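Local structure of diol-dehydratase (Roseburia inulinivorans, 5I2A) at residues 456-469 with 492-504. The protein is a glycyl radical enzyme of the B12-independent diol dehydratase type, which probably dehydrates 1,2-propanediol. Residues are numbered along the deposited sequence; the frame is centred on the assembly and turned at random.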
ATOM      1  N   PHE A 456      -3.347 -27.495   8.551  1.00 13.11           N
ATOM      2  CA  PHE A 456      -2.813 -28.319   7.474  1.00 11.02           C
ATOM      3  C   PHE A 456      -3.021 -29.796   7.786  1.00 12.49           C
ATOM      4  O   PHE A 456      -2.568 -30.287   8.823  1.00 10.06           O
ATOM      5  CB  PHE A 456      -1.318 -28.033   7.266  1.00 12.76           C
ATOM      6  CG  PHE A 456      -0.697 -28.761   6.092  1.00 12.57           C
ATOM      7  CD1 PHE A 456      -0.251 -30.075   6.216  1.00 12.37           C
ATOM      8  CD2 PHE A 456      -0.526 -28.114   4.873  1.00 11.20           C
ATOM      9  CE1 PHE A 456       0.354 -30.731   5.138  1.00 13.02           C
ATOM     10  CE2 PHE A 456       0.074 -28.766   3.782  1.00 12.17           C
ATOM     11  CZ  PHE A 456       0.513 -30.075   3.919  1.00 14.55           C
ATOM     12  N   ASN A 457      -3.675 -30.502   6.867  1.00 13.18           N
ATOM     13  CA  ASN A 457      -3.971 -31.921   7.055  1.00 15.26           C
ATOM     14  C   ASN A 457      -2.834 -32.784   6.501  1.00 12.83           C
ATOM     15  O   ASN A 457      -2.731 -32.964   5.292  1.00 14.70           O
ATOM     16  CB  ASN A 457      -5.306 -32.273   6.372  1.00 11.94           C
ATOM     17  CG  ASN A 457      -5.787 -33.686   6.701  1.00 18.12           C
ATOM     18  OD1 ASN A 457      -4.995 -34.559   7.052  1.00 18.60           O
ATOM     19  ND2 ASN A 457      -7.100 -33.903   6.598  1.00 13.52           N
ATOM     20  N   MET A 458      -1.998 -33.323   7.380  1.00 11.78           N
ATOM     21  CA  MET A 458      -0.846 -34.107   6.937  1.00 14.20           C
ATOM     22  C   MET A 458      -1.264 -35.448   6.331  1.00 15.61           C
ATOM     23  O   MET A 458      -0.463 -36.087   5.666  1.00 13.71           O
ATOM     24  CB  MET A 458       0.148 -34.344   8.093  1.00 14.41           C
ATOM     25  CG  MET A 458       0.669 -33.055   8.758  1.00 14.51           C
ATOM     26  SD  MET A 458       1.668 -33.369  10.233  1.00 23.05           S
ATOM     27  CE  MET A 458       2.867 -34.497   9.562  1.00 21.48           C
ATOM     28  N   CYS A 459      -2.512 -35.864   6.537  1.00 13.47           N
ATOM     29  CA  CYS A 459      -2.998 -37.089   5.902  1.00 14.58           C
ATOM     30  C   CYS A 459      -3.357 -36.920   4.417  1.00 16.55           C
ATOM     31  O   CYS A 459      -3.377 -37.901   3.668  1.00 16.05           O
ATOM     32  CB  CYS A 459      -4.229 -37.628   6.647  1.00 13.37           C
ATOM     33  SG  CYS A 459      -3.893 -38.197   8.309  1.00 17.95           S
ATOM     34  N   ARG A 460      -3.689 -35.704   3.988  1.00 14.80           N
ATOM     35  CA  ARG A 460      -4.112 -35.559   2.596  1.00 17.65           C
ATOM     36  C   ARG A 460      -2.941 -35.788   1.611  1.00 17.63           C
ATOM     37  O   ARG A 460      -3.129 -36.484   0.617  1.00 16.67           O
ATOM     38  CB  ARG A 460      -4.801 -34.213   2.369  1.00 13.86           C
ATOM     39  CG  ARG A 460      -6.166 -34.110   3.088  1.00 15.77           C
ATOM     40  CD  ARG A 460      -7.342 -34.029   2.083  1.00 22.70           C
ATOM     41  NE  ARG A 460      -7.501 -35.294   1.409  1.00 25.03           N
ATOM     42  CZ  ARG A 460      -7.981 -35.489   0.190  1.00 21.87           C
ATOM     43  NH1 ARG A 460      -8.399 -34.487  -0.577  1.00 21.65           N
ATOM     44  NH2 ARG A 460      -8.040 -36.733  -0.254  1.00 23.07           N
ATOM     45  N   PRO A 461      -1.734 -35.243   1.897  1.00 17.15           N
ATOM     46  CA  PRO A 461      -0.588 -35.619   1.061  1.00 16.45           C
ATOM     47  C   PRO A 461      -0.302 -37.119   1.062  1.00 16.89           C
ATOM     48  O   PRO A 461       0.190 -37.624   0.055  1.00 16.20           O
ATOM     49  CB  PRO A 461       0.578 -34.847   1.701  1.00 15.50           C
ATOM     50  CG  PRO A 461      -0.074 -33.624   2.241  1.00 14.44           C
ATOM     51  CD  PRO A 461      -1.361 -34.175   2.841  1.00 13.56           C
ATOM     52  N   LEU A 462      -0.617 -37.813   2.154  1.00 15.47           N
ATOM     53  CA  LEU A 462      -0.450 -39.266   2.196  1.00 16.45           C
ATOM     54  C   LEU A 462      -1.430 -39.946   1.230  1.00 16.17           C
ATOM     55  O   LEU A 462      -1.052 -40.828   0.469  1.00 17.34           O
ATOM     56  CB  LEU A 462      -0.652 -39.808   3.619  1.00 17.45           C
ATOM     57  CG  LEU A 462      -0.564 -41.334   3.760  1.00 17.03           C
ATOM     58  CD1 LEU A 462       0.832 -41.839   3.409  1.00 16.34           C
ATOM     59  CD2 LEU A 462      -0.943 -41.764   5.176  1.00 18.49           C
ATOM     60  N   GLU A 463      -2.685 -39.531   1.270  1.00 13.28           N
ATOM     61  CA  GLU A 463      -3.673 -40.027   0.316  1.00 16.70           C
ATOM     62  C   GLU A 463      -3.239 -39.764  -1.126  1.00 19.98           C
ATOM     63  O   GLU A 463      -3.480 -40.588  -2.000  1.00 18.61           O
ATOM     64  CB  GLU A 463      -5.035 -39.398   0.567  1.00 15.89           C
ATOM     65  CG  GLU A 463      -5.707 -39.882   1.835  1.00 18.11           C
ATOM     66  CD  GLU A 463      -7.148 -39.418   1.927  1.00 21.99           C
ATOM     67  OE1 GLU A 463      -7.390 -38.253   2.303  1.00 23.31           O
ATOM     68  OE2 GLU A 463      -8.041 -40.213   1.598  1.00 19.83           O
ATOM     69  N   MET A 464      -2.581 -38.631  -1.369  1.00 15.21           N
ATOM     70  CA  MET A 464      -2.117 -38.313  -2.715  1.00 15.48           C
ATOM     71  C   MET A 464      -1.002 -39.255  -3.183  1.00 17.53           C
ATOM     72  O   MET A 464      -0.835 -39.470  -4.380  1.00 18.20           O
ATOM     73  CB  MET A 464      -1.642 -36.859  -2.805  1.00 15.77           C
ATOM     74  CG  MET A 464      -2.765 -35.822  -2.756  1.00 15.35           C
ATOM     75  SD  MET A 464      -4.116 -36.054  -3.950  1.00 19.18           S
ATOM     76  CE  MET A 464      -5.347 -36.900  -2.955  1.00 15.66           C
ATOM     77  N   VAL A 465      -0.245 -39.829  -2.259  1.00 16.91           N
ATOM     78  CA  VAL A 465       0.770 -40.785  -2.689  1.00 19.87           C
ATOM     79  C   VAL A 465       0.084 -42.008  -3.302  1.00 18.39           C
ATOM     80  O   VAL A 465       0.518 -42.506  -4.337  1.00 21.29           O
ATOM     81  CB  VAL A 465       1.702 -41.219  -1.543  1.00 21.52           C
ATOM     82  CG1 VAL A 465       2.726 -42.247  -2.047  1.00 17.53           C
ATOM     83  CG2 VAL A 465       2.426 -40.011  -0.973  1.00 18.44           C
ATOM     84  N   PHE A 466      -1.003 -42.461  -2.679  1.00 17.85           N
ATOM     85  CA  PHE A 466      -1.754 -43.615  -3.171  1.00 20.90           C
ATOM     86  C   PHE A 466      -2.410 -43.318  -4.513  1.00 23.88           C
ATOM     87  O   PHE A 466      -2.442 -44.167  -5.401  1.00 22.40           O
ATOM     88  CB  PHE A 466      -2.823 -44.057  -2.153  1.00 15.16           C
ATOM     89  CG  PHE A 466      -2.265 -44.867  -1.006  1.00 18.53           C
ATOM     90  CD1 PHE A 466      -2.033 -46.227  -1.150  1.00 17.72           C
ATOM     91  CD2 PHE A 466      -1.967 -44.267   0.208  1.00 16.01           C
ATOM     92  CE1 PHE A 466      -1.512 -46.986  -0.101  1.00 20.30           C
ATOM     93  CE2 PHE A 466      -1.445 -45.007   1.250  1.00 17.65           C
ATOM     94  CZ  PHE A 466      -1.214 -46.376   1.099  1.00 20.49           C
ATOM     95  N   SER A 467      -2.925 -42.103  -4.653  1.00 17.90           N
ATOM     96  CA  SER A 467      -3.709 -41.747  -5.827  1.00 19.49           C
ATOM     97  C   SER A 467      -2.903 -41.025  -6.896  1.00 18.38           C
ATOM     98  O   SER A 467      -3.477 -40.531  -7.851  1.00 21.54           O
ATOM     99  CB  SER A 467      -4.888 -40.870  -5.420  1.00 20.20           C
ATOM    100  OG  SER A 467      -4.432 -39.570  -5.085  1.00 20.59           O
ATOM    101  N   ASN A 468      -1.585 -40.954  -6.727  1.00 17.95           N
ATOM    102  CA  ASN A 468      -0.726 -40.224  -7.663  1.00 21.27           C
ATOM    103  C   ASN A 468      -1.244 -38.809  -7.942  1.00 20.81           C
ATOM    104  O   ASN A 468      -1.292 -38.348  -9.091  1.00 20.22           O
ATOM    105  CB  ASN A 468      -0.571 -41.004  -8.976  1.00 21.31           C
ATOM    106  CG  ASN A 468       0.568 -40.477  -9.838  1.00 23.28           C
ATOM    107  OD1 ASN A 468       1.448 -39.764  -9.360  1.00 26.69           O
ATOM    108  ND2 ASN A 468       0.561 -40.841 -11.111  1.00 25.49           N
ATOM    109  N   GLY A 469      -1.650 -38.129  -6.877  1.00 20.83           N
ATOM    110  CA  GLY A 469      -2.034 -36.731  -6.974  1.00 17.56           C
ATOM    111  C   GLY A 469      -3.409 -36.468  -7.554  1.00 20.09           C
ATOM    112  O   GLY A 469      -3.707 -35.338  -7.940  1.00 21.63           O
ATOM    113  N   PHE A 492       8.365 -44.784  -1.309  1.00 23.20           N
ATOM    114  CA  PHE A 492       7.070 -44.302  -0.853  1.00 22.75           C
ATOM    115  C   PHE A 492       7.272 -43.073   0.035  1.00 23.14           C
ATOM    116  O   PHE A 492       6.604 -42.071  -0.152  1.00 19.82           O
ATOM    117  CB  PHE A 492       6.313 -45.398  -0.101  1.00 22.66           C
ATOM    118  CG  PHE A 492       4.891 -45.027   0.262  1.00 22.88           C
ATOM    119  CD1 PHE A 492       4.627 -44.198   1.345  1.00 22.77           C
ATOM    120  CD2 PHE A 492       3.826 -45.533  -0.458  1.00 20.56           C
ATOM    121  CE1 PHE A 492       3.330 -43.852   1.682  1.00 16.92           C
ATOM    122  CE2 PHE A 492       2.523 -45.207  -0.122  1.00 19.10           C
ATOM    123  CZ  PHE A 492       2.276 -44.357   0.949  1.00 21.21           C
ATOM    124  N   MET A 493       8.192 -43.165   0.997  1.00 22.55           N
ATOM    125  CA  MET A 493       8.466 -42.065   1.930  1.00 22.13           C
ATOM    126  C   MET A 493       8.846 -40.796   1.201  1.00 22.63           C
ATOM    127  O   MET A 493       8.390 -39.712   1.553  1.00 21.79           O
ATOM    128  CB  MET A 493       9.593 -42.424   2.905  1.00 19.37           C
ATOM    129  CG  MET A 493       9.129 -42.957   4.234  1.00 28.88           C
ATOM    130  SD  MET A 493       8.199 -41.762   5.204  1.00 27.99           S
ATOM    131  CE  MET A 493       9.302 -41.417   6.555  1.00 23.25           C
ATOM    132  N   GLU A 494       9.700 -40.947   0.191  1.00 21.24           N
ATOM    133  CA  GLU A 494      10.149 -39.832  -0.619  1.00 18.32           C
ATOM    134  C   GLU A 494       8.983 -39.203  -1.385  1.00 20.63           C
ATOM    135  O   GLU A 494       8.882 -37.981  -1.482  1.00 19.32           O
ATOM    136  CB  GLU A 494      11.259 -40.289  -1.572  1.00 24.68           C
ATOM    137  CG  GLU A 494      11.742 -39.227  -2.545  1.00 21.68           C
ATOM    138  CD  GLU A 494      12.335 -38.002  -1.859  1.00 22.59           C
ATOM    139  OE1 GLU A 494      12.692 -38.069  -0.669  1.00 22.70           O
ATOM    140  OE2 GLU A 494      12.447 -36.955  -2.522  1.00 29.03           O
ATOM    141  N   ALA A 495       8.096 -40.034  -1.917  1.00 19.48           N
ATOM    142  CA  ALA A 495       6.895 -39.523  -2.562  1.00 20.64           C
ATOM    143  C   ALA A 495       6.042 -38.708  -1.568  1.00 20.46           C
ATOM    144  O   ALA A 495       5.531 -37.638  -1.906  1.00 16.35           O
ATOM    145  CB  ALA A 495       6.082 -40.670  -3.154  1.00 19.65           C
ATOM    146  N   TYR A 496       5.902 -39.217  -0.345  1.00 17.16           N
ATOM    147  CA  TYR A 496       5.157 -38.508   0.689  1.00 14.95           C
ATOM    148  C   TYR A 496       5.828 -37.182   1.038  1.00 17.24           C
ATOM    149  O   TYR A 496       5.150 -36.162   1.174  1.00 16.09           O
ATOM    150  CB  TYR A 496       5.005 -39.364   1.945  1.00 15.10           C
ATOM    151  CG  TYR A 496       4.281 -38.660   3.075  1.00 15.37           C
ATOM    152  CD1 TYR A 496       2.999 -38.148   2.900  1.00 12.94           C
ATOM    153  CD2 TYR A 496       4.874 -38.512   4.313  1.00 14.54           C
ATOM    154  CE1 TYR A 496       2.334 -37.504   3.943  1.00 15.14           C
ATOM    155  CE2 TYR A 496       4.220 -37.866   5.355  1.00 14.55           C
ATOM    156  CZ  TYR A 496       2.961 -37.368   5.165  1.00 15.01           C
ATOM    157  OH  TYR A 496       2.339 -36.730   6.199  1.00 14.35           O
ATOM    158  N   ARG A 497       7.155 -37.195   1.162  1.00 16.92           N
ATOM    159  CA  ARG A 497       7.896 -35.966   1.473  1.00 16.94           C
ATOM    160  C   ARG A 497       7.591 -34.888   0.426  1.00 19.51           C
ATOM    161  O   ARG A 497       7.363 -33.722   0.767  1.00 17.35           O
ATOM    162  CB  ARG A 497       9.406 -36.224   1.547  1.00 16.43           C
ATOM    163  CG  ARG A 497      10.214 -35.045   2.104  1.00 18.67           C
ATOM    164  CD  ARG A 497      11.723 -35.238   1.933  1.00 18.85           C
ATOM    165  NE  ARG A 497      12.103 -35.277   0.526  1.00 22.51           N
ATOM    166  CZ  ARG A 497      12.293 -34.200  -0.230  1.00 24.19           C
ATOM    167  NH1 ARG A 497      12.143 -32.987   0.282  1.00 27.43           N
ATOM    168  NH2 ARG A 497      12.641 -34.333  -1.498  1.00 22.23           N
ATOM    169  N   LYS A 498       7.544 -35.291  -0.841  1.00 17.11           N
ATOM    170  CA  LYS A 498       7.316 -34.333  -1.922  1.00 17.23           C
ATOM    171  C   LYS A 498       5.874 -33.833  -1.964  1.00 16.45           C
ATOM    172  O   LYS A 498       5.640 -32.658  -2.227  1.00 16.37           O
ATOM    173  CB  LYS A 498       7.688 -34.941  -3.282  1.00 18.60           C
ATOM    174  CG  LYS A 498       9.187 -35.193  -3.521  1.00 19.84           C
ATOM    175  CD  LYS A 498       9.356 -36.038  -4.787  1.00 26.74           C
ATOM    176  CE  LYS A 498      10.794 -36.419  -5.067  1.00 43.79           C
ATOM    177  NZ  LYS A 498      10.890 -37.472  -6.123  1.00 46.26           N
ATOM    178  N   GLN A 499       4.909 -34.722  -1.734  1.00 13.55           N
ATOM    179  CA  GLN A 499       3.519 -34.294  -1.634  1.00 16.86           C
ATOM    180  C   GLN A 499       3.370 -33.266  -0.509  1.00 15.90           C
ATOM    181  O   GLN A 499       2.619 -32.309  -0.629  1.00 16.19           O
ATOM    182  CB  GLN A 499       2.582 -35.479  -1.381  1.00 16.20           C
ATOM    183  CG  GLN A 499       2.396 -36.403  -2.562  1.00 17.14           C
ATOM    184  CD  GLN A 499       1.593 -35.758  -3.666  1.00 19.37           C
ATOM    185  OE1 GLN A 499       0.987 -34.700  -3.480  1.00 17.36           O
ATOM    186  NE2 GLN A 499       1.577 -36.391  -4.817  1.00 15.10           N
ATOM    187  N   MET A 500       4.084 -33.492   0.587  1.00 15.99           N
ATOM    188  CA  MET A 500       4.032 -32.591   1.721  1.00 17.11           C
ATOM    189  C   MET A 500       4.621 -31.236   1.341  1.00 16.40           C
ATOM    190  O   MET A 500       3.991 -30.214   1.555  1.00 15.28           O
ATOM    191  CB  MET A 500       4.774 -33.189   2.916  1.00 14.97           C
ATOM    192  CG  MET A 500       4.010 -34.342   3.567  1.00 14.94           C
ATOM    193  SD  MET A 500       2.642 -33.758   4.592  1.00 16.45           S
ATOM    194  CE  MET A 500       3.537 -33.199   6.034  1.00 14.88           C
ATOM    195  N   LEU A 501       5.822 -31.250   0.765  1.00 15.29           N
ATOM    196  CA  LEU A 501       6.534 -30.020   0.435  1.00 17.42           C
ATOM    197  C   LEU A 501       5.741 -29.158  -0.538  1.00 17.34           C
ATOM    198  O   LEU A 501       5.609 -27.956  -0.338  1.00 17.58           O
ATOM    199  CB  LEU A 501       7.918 -30.335  -0.139  1.00 17.22           C
ATOM    200  CG  LEU A 501       8.836 -29.136  -0.389  1.00 22.23           C
ATOM    201  CD1 LEU A 501       9.032 -28.309   0.871  1.00 20.77           C
ATOM    202  CD2 LEU A 501      10.179 -29.591  -0.949  1.00 21.04           C
ATOM    203  N   TYR A 502       5.198 -29.778  -1.580  1.00 16.21           N
ATOM    204  CA  TYR A 502       4.396 -29.048  -2.558  1.00 17.29           C
ATOM    205  C   TYR A 502       3.223 -28.315  -1.906  1.00 19.00           C
ATOM    206  O   TYR A 502       3.007 -27.123  -2.144  1.00 13.62           O
ATOM    207  CB  TYR A 502       3.869 -29.994  -3.632  1.00 16.10           C
ATOM    208  CG  TYR A 502       3.042 -29.304  -4.701  1.00 15.74           C
ATOM    209  CD1 TYR A 502       3.649 -28.530  -5.678  1.00 13.69           C
ATOM    210  CD2 TYR A 502       1.660 -29.427  -4.725  1.00 14.98           C
ATOM    211  CE1 TYR A 502       2.902 -27.908  -6.656  1.00 18.53           C
ATOM    212  CE2 TYR A 502       0.901 -28.804  -5.702  1.00 15.82           C
ATOM    213  CZ  TYR A 502       1.528 -28.046  -6.662  1.00 17.75           C
ATOM    214  OH  TYR A 502       0.785 -27.430  -7.642  1.00 22.72           O
ATOM    215  N   ASN A 503       2.475 -29.031  -1.074  1.00 12.94           N
ATOM    216  CA  ASN A 503       1.284 -28.454  -0.478  1.00 16.28           C
ATOM    217  C   ASN A 503       1.578 -27.501   0.678  1.00 16.05           C
ATOM    218  O   ASN A 503       0.829 -26.564   0.911  1.00 13.48           O
ATOM    219  CB  ASN A 503       0.343 -29.572  -0.051  1.00 12.68           C
ATOM    220  CG  ASN A 503      -0.405 -30.128  -1.233  1.00 14.17           C
ATOM    221  OD1 ASN A 503      -1.306 -29.478  -1.757  1.00 15.21           O
ATOM    222  ND2 ASN A 503       0.002 -31.307  -1.701  1.00 15.44           N
ATOM    223  N   ILE A 504       2.687 -27.717   1.369  1.00 13.32           N
ATOM    224  CA  ILE A 504       3.117 -26.758   2.380  1.00 13.57           C
ATOM    225  C   ILE A 504       3.403 -25.399   1.746  1.00 13.78           C
ATOM    226  O   ILE A 504       3.017 -24.360   2.274  1.00 13.85           O
ATOM    227  CB  ILE A 504       4.368 -27.253   3.125  1.00 14.71           C
ATOM    228  CG1 ILE A 504       3.985 -28.372   4.090  1.00 15.54           C
ATOM    229  CG2 ILE A 504       5.034 -26.109   3.893  1.00 11.80           C
ATOM    230  CD1 ILE A 504       5.195 -29.152   4.600  1.00 14.24           C
TER
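Helix 459-467, which follows strand 454-457 after a tight turn, packs on helix 489-521 where Pro461 faces Gln499 and Leu462 faces Tyr496; the local axes approach to 8.5 Å with N-to-C directions 127° apart. This buried helix pair lies in the pyruvate formate lyase-like region of the chain, with helix 558-574 touching Leu462, Phe492 and Tyr496. Val465 is a knob in the hole formed by Phe492, Ala495, Tyr496 and Gln499. Its CG1, anti to the backbone N (chi1 179°), lies over one face of the Phe492 ring, a CH-pi contact 3.7 Å from CG1 to the centroid, while CG2 drops onto Tyr496 CA. Phe492 turns its edge to the face of Phe466, a T-shaped pair with planes at 67°, and Leu462 CD1 meets another part of that edge. The Tyr496 ring has Leu462 N at its edge and Met500 CG over one face; its hydroxyl donates to Met458 O (OH to O 2.9 Å), tilted from the carbonyl plane. At Tyr496 a phenylalanine, with no hydroxyl, would probably leave Met458 O, in the turn before helix 459-467, without this donor. Gln499 lays CB and CG against Pro461 O, and its amide passes beside Met464 CB to bond with Ser477, Ile478 and Thr480 in the connecting segment. Toward strand 454-457, the bent Met500 chain brings SD 3.6 Å from Pro461 CG and, as a Met-aromatic contact, to the edge of the Phe456 ring. At the next ring atom, Phe456 CZ rests 3.9 Å from Ile504 CG1.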